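Aspartate semialdehyde dehydrogenase (Francisella tularensis subsp. tularensis, PDB 4WOJ) probably catalyses the NADPH-dependent reductive dephosphorylation of L-aspartyl-4-phosphate to L-aspartate-semialdehyde, a step shared by lysine, methionine and threonine biosynthesis. Local coordinates at residues P360-R363 against V364-I368; I125-A128 against I129-K133. All coordinates share one frame; numbering follows the deposited sequence.

How the interactions relate
Both contacts are local, each formed within one helix, and the two helices pack against each other beside the parallel sheet of the NAD-binding domain. Interaction 1 lies within helix 354-369 and is largely buried; interaction 2 ends helix 118-130 and is buried along one flank but exposed at its terminus. They meet through aliphatic carbons: Val-364 CG2 lies 3.6 Å from Ile-125 CG2, and Ile-368 CG1 lies 3.6 Å from Ile-129 CD1. The chemistry follows the location. Within helix 354-369 the main chain keeps its helical bonds, some weak, while two arginines reach acidic partners elsewhere, whereas interaction 2 closes with a Schellman pair of bonds onto Ala-128 O and Ile-129 O and turns away through glycine.

Interaction 1 of 2, residues P360-R363 against V364-I368; sequences PLRR and VLNII
The carbonyl oxygen of Leu-361 receives two main-chain amides. Leu-365 N donates along a nearly straight line, 3.0 Å from Leu-361 O with an angle of 170° at the hydrogen, while Val-364 N adds a weak second bond. Val-364 N is itself shared, since it also donates to Pro-360 O at 3.0 Å. A methyl group also crowds close beside this doubly used oxygen: with chi1 at 74°, Val-364 CG1 is placed between its own N and C and lies 3.1 Å from Leu-361 O. These bonds belong to helix 354-369, which packs against the nucleotide-binding Rossmann-type domain; Val-364 and Leu-361 both touch Ile-101 of the parallel sheet. The next two bonds, from Asn-366 N to Arg-362 O and from Ile-367 N to Arg-363 O, are longer and weak, both 3.3 Å. Arg-362 bends at chi3, bringing its guanidinium to the Asn-366 amide with their planes 70° apart. Arg-362 NH2 and Asn-366 ND2, 3.4 Å apart, are both donors and share Asp-32 instead: the arginine through a salt bridge, the asparagine through a weak hydrogen bond. Arg-363 forms its salt bridge with Asp-118, at the start of helix 118-130.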
loop_
_atom_site.group_PDB
_atom_site.type_symbol
_atom_site.label_atom_id
_atom_site.label_comp_id
_atom_site.label_asym_id
_atom_site.label_seq_id
_atom_site.Cartn_x
_atom_site.Cartn_y
_atom_site.Cartn_z
ATOM N N PRO B 360 8.693 11.627 20.029
ATOM C CA PRO B 360 9.652 10.945 20.874
ATOM C C PRO B 360 10.750 11.863 21.363
ATOM O O PRO B 360 11.294 11.693 22.483
ATOM C CB PRO B 360 10.226 9.877 19.942
ATOM C CG PRO B 360 9.140 9.656 18.936
ATOM C CD PRO B 360 8.557 10.991 18.706
ATOM N N LEU B 361 11.099 12.806 20.505
ATOM C CA LEU B 361 12.182 13.726 20.782
ATOM C C LEU B 361 11.785 14.627 21.932
ATOM O O LEU B 361 12.511 14.711 22.935
ATOM C CB LEU B 361 12.518 14.520 19.510
ATOM C CG LEU B 361 12.949 13.670 18.299
ATOM C CD1 LEU B 361 13.573 14.538 17.226
ATOM C CD2 LEU B 361 13.929 12.547 18.728
ATOM N N ARG B 362 10.633 15.298 21.761
ATOM C CA ARG B 362 9.993 16.101 22.812
ATOM C C ARG B 362 9.947 15.382 24.133
ATOM O O ARG B 362 10.217 15.959 25.166
ATOM C CB ARG B 362 8.556 16.466 22.432
ATOM C CG ARG B 362 7.903 17.451 23.387
ATOM C CD ARG B 362 6.408 17.667 23.088
ATOM N NE ARG B 362 5.566 16.537 23.492
ATOM C CZ ARG B 362 5.200 16.253 24.746
ATOM N NH1 ARG B 362 4.433 15.206 24.999
ATOM N NH2 ARG B 362 5.592 17.002 25.750
ATOM N N ARG B 363 9.595 14.118 24.111
ATOM C CA ARG B 363 9.418 13.387 25.357
ATOM C C ARG B 363 10.749 13.025 26.053
ATOM O O ARG B 363 10.832 12.966 27.269
ATOM C CB ARG B 363 8.546 12.140 25.109
ATOM C CG ARG B 363 7.075 12.488 24.784
ATOM C CD ARG B 363 6.287 11.233 24.410
ATOM N NE ARG B 363 6.311 10.318 25.540
ATOM C CZ ARG B 363 5.372 10.232 26.473
ATOM N NH1 ARG B 363 4.257 10.979 26.436
ATOM N NH2 ARG B 363 5.520 9.370 27.445
ATOM N N VAL B 364 11.795 12.787 25.284
ATOM C CA VAL B 364 13.085 12.477 25.876
ATOM C C VAL B 364 13.743 13.747 26.400
ATOM O O VAL B 364 14.404 13.739 27.443
ATOM C CB VAL B 364 13.989 11.698 24.924
ATOM C CG1 VAL B 364 14.563 12.547 23.804
ATOM C CG2 VAL B 364 15.088 10.989 25.735
ATOM N N LEU B 365 13.513 14.857 25.712
ATOM C CA LEU B 365 13.901 16.162 26.243
ATOM C C LEU B 365 13.405 16.344 27.665
ATOM O O LEU B 365 14.162 16.772 28.536
ATOM C CB LEU B 365 13.328 17.277 25.375
ATOM C CG LEU B 365 13.587 18.699 25.866
ATOM C CD1 LEU B 365 15.071 19.008 25.974
ATOM C CD2 LEU B 365 12.896 19.728 24.966
ATOM N N ASN B 366 12.140 15.993 27.888
ATOM C CA ASN B 366 11.522 16.085 29.204
ATOM C C ASN B 366 12.128 15.215 30.263
ATOM O O ASN B 366 12.162 15.601 31.434
ATOM C CB ASN B 366 10.044 15.775 29.120
ATOM C CG ASN B 366 9.253 16.933 28.556
ATOM O OD1 ASN B 366 9.705 18.062 28.558
ATOM N ND2 ASN B 366 8.085 16.646 28.032
ATOM N N ILE B 367 12.579 14.035 29.861
ATOM C CA ILE B 367 13.240 13.096 30.761
ATOM C C ILE B 367 14.614 13.643 31.141
ATOM O O ILE B 367 15.003 13.606 32.281
ATOM C CB ILE B 367 13.364 11.717 30.098
ATOM C CG1 ILE B 367 11.966 11.104 29.925
ATOM C CG2 ILE B 367 14.204 10.759 30.939
ATOM C CD1 ILE B 367 11.925 9.946 28.944
ATOM N N ILE B 368 15.320 14.201 30.181
ATOM C CA ILE B 368 16.583 14.847 30.451
ATOM C C ILE B 368 16.436 16.132 31.306
ATOM O O ILE B 368 17.227 16.371 32.201
ATOM C CB ILE B 368 17.299 15.125 29.121
ATOM C CG1 ILE B 368 17.734 13.783 28.522
ATOM C CG2 ILE B 368 18.507 16.037 29.325
ATOM C CD1 ILE B 368 17.859 13.758 27.015
#

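Interaction 2 of 2, residues I125-A128 against I129-K133; sequences IINA and IDNGK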
loop_
_atom_site.group_PDB
_atom_site.type_symbol
_atom_site.label_atom_id
_atom_site.label_comp_id
_atom_site.label_asym_id
_atom_site.label_seq_id
_atom_site.Cartn_x
_atom_site.Cartn_y
_atom_site.Cartn_z
ATOM N N ILE B 125 16.475 4.754 28.847
ATOM C CA ILE B 125 16.893 6.129 28.641
ATOM C C ILE B 125 17.468 6.601 29.972
ATOM O O ILE B 125 18.537 7.184 30.042
ATOM C CB ILE B 125 15.727 7.022 28.152
ATOM C CG1 ILE B 125 15.374 6.688 26.705
ATOM C CG2 ILE B 125 16.096 8.483 28.185
ATOM C CD1 ILE B 125 13.896 6.725 26.417
ATOM N N ILE B 126 16.751 6.321 31.033
ATOM C CA ILE B 126 17.168 6.748 32.348
ATOM C C ILE B 126 18.512 6.153 32.717
ATOM O O ILE B 126 19.367 6.837 33.267
ATOM C CB ILE B 126 16.102 6.399 33.394
ATOM C CG1 ILE B 126 15.041 7.493 33.373
ATOM C CG2 ILE B 126 16.694 6.347 34.782
ATOM C CD1 ILE B 126 13.782 7.102 34.122
ATOM N N ASN B 127 18.698 4.882 32.413
ATOM C CA ASN B 127 19.958 4.208 32.712
ATOM C C ASN B 127 21.127 4.816 31.936
ATOM O O ASN B 127 22.252 4.848 32.413
ATOM C CB ASN B 127 19.855 2.739 32.345
ATOM C CG ASN B 127 20.988 1.931 32.906
ATOM O OD1 ASN B 127 21.605 2.304 33.896
ATOM N ND2 ASN B 127 21.277 0.822 32.274
ATOM N N ALA B 128 20.836 5.295 30.735
ATOM C CA ALA B 128 21.841 5.860 29.856
ATOM C C ALA B 128 22.275 7.239 30.341
ATOM O O ALA B 128 23.476 7.544 30.421
ATOM C CB ALA B 128 21.303 5.940 28.416
ATOM N N ILE B 129 21.291 8.089 30.622
ATOM C CA ILE B 129 21.546 9.419 31.160
ATOM C C ILE B 129 22.384 9.225 32.412
ATOM O O ILE B 129 23.445 9.823 32.560
ATOM C CB ILE B 129 20.243 10.160 31.534
ATOM C CG1 ILE B 129 19.362 10.397 30.294
ATOM C CG2 ILE B 129 20.568 11.509 32.184
ATOM C CD1 ILE B 129 17.933 10.808 30.590
ATOM N N ASP B 130 21.894 8.340 33.279
ATOM C CA ASP B 130 22.570 7.963 34.526
ATOM C C ASP B 130 24.032 7.540 34.312
ATOM O O ASP B 130 24.895 7.876 35.122
ATOM C CB ASP B 130 21.761 6.875 35.237
ATOM C CG ASP B 130 22.282 6.539 36.619
ATOM O OD1 ASP B 130 23.020 7.351 37.226
ATOM O OD2 ASP B 130 21.936 5.436 37.119
ATOM N N ASN B 131 24.323 6.832 33.230
ATOM C CA ASN B 131 25.684 6.328 33.004
ATOM C C ASN B 131 26.551 7.307 32.224
ATOM O O ASN B 131 27.592 6.931 31.674
ATOM C CB ASN B 131 25.661 4.947 32.323
ATOM C CG ASN B 131 25.533 3.808 33.326
ATOM O OD1 ASN B 131 24.435 3.411 33.703
ATOM N ND2 ASN B 131 26.656 3.267 33.749
ATOM N N GLY B 132 26.136 8.566 32.199
ATOM C CA GLY B 132 26.894 9.631 31.549
ATOM C C GLY B 132 26.841 9.581 30.039
ATOM O O GLY B 132 27.730 10.086 29.374
ATOM N N LYS B 133 25.792 8.969 29.499
ATOM C CA LYS B 133 25.564 8.970 28.049
ATOM C C LYS B 133 24.825 10.220 27.639
ATOM O O LYS B 133 23.999 10.744 28.372
ATOM C CB LYS B 133 24.807 7.731 27.610
ATOM C CG LYS B 133 25.712 6.554 27.330
ATOM C CD LYS B 133 24.955 5.288 27.597
ATOM C CE LYS B 133 25.586 4.116 26.888
ATOM N NZ LYS B 133 24.712 2.918 26.981
#
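Ala-128 O accepts the amide of Lys-133 at 2.9 Å from Lys-133 N, and a weak bond from Asn-131 N reaches the same oxygen. The lysine side chain runs alongside the alanine. Its CB lies 3.1 Å from Ala-128 O, and its CD comes to 3.8 Å from Ala-128 CB, the chain being extended beyond CG. One turn earlier, Ile-129 N bonds almost straight to Ile-125 O (3.0 Å, 176°). Ile-129 CG1 stands beside its own backbone N (chi1 -63°), carrying CD1 past that carbonyl to touch Ile-125 CG2 at 3.8 Å. Asp-130 N continues the helical pattern to Ile-126 O at 2.9 Å. What shapes the end is Gly-132, whose positive phi of 74° makes it the C-prime residue of a Schellman motif; its N closes the inner bond to Ile-129 O. The motif ends the helix of a beta-alpha-beta unit and starts the return to strand 135-138, where Phe-136 touches Ile-125, Ala-128 and Ile-129. As the chain leaves helical geometry, Lys-133 N and Gly-132 N take over the carbonyls of Ala-128 and Ile-129, while the apolar flank stays packed against the sheet and helix 354-369.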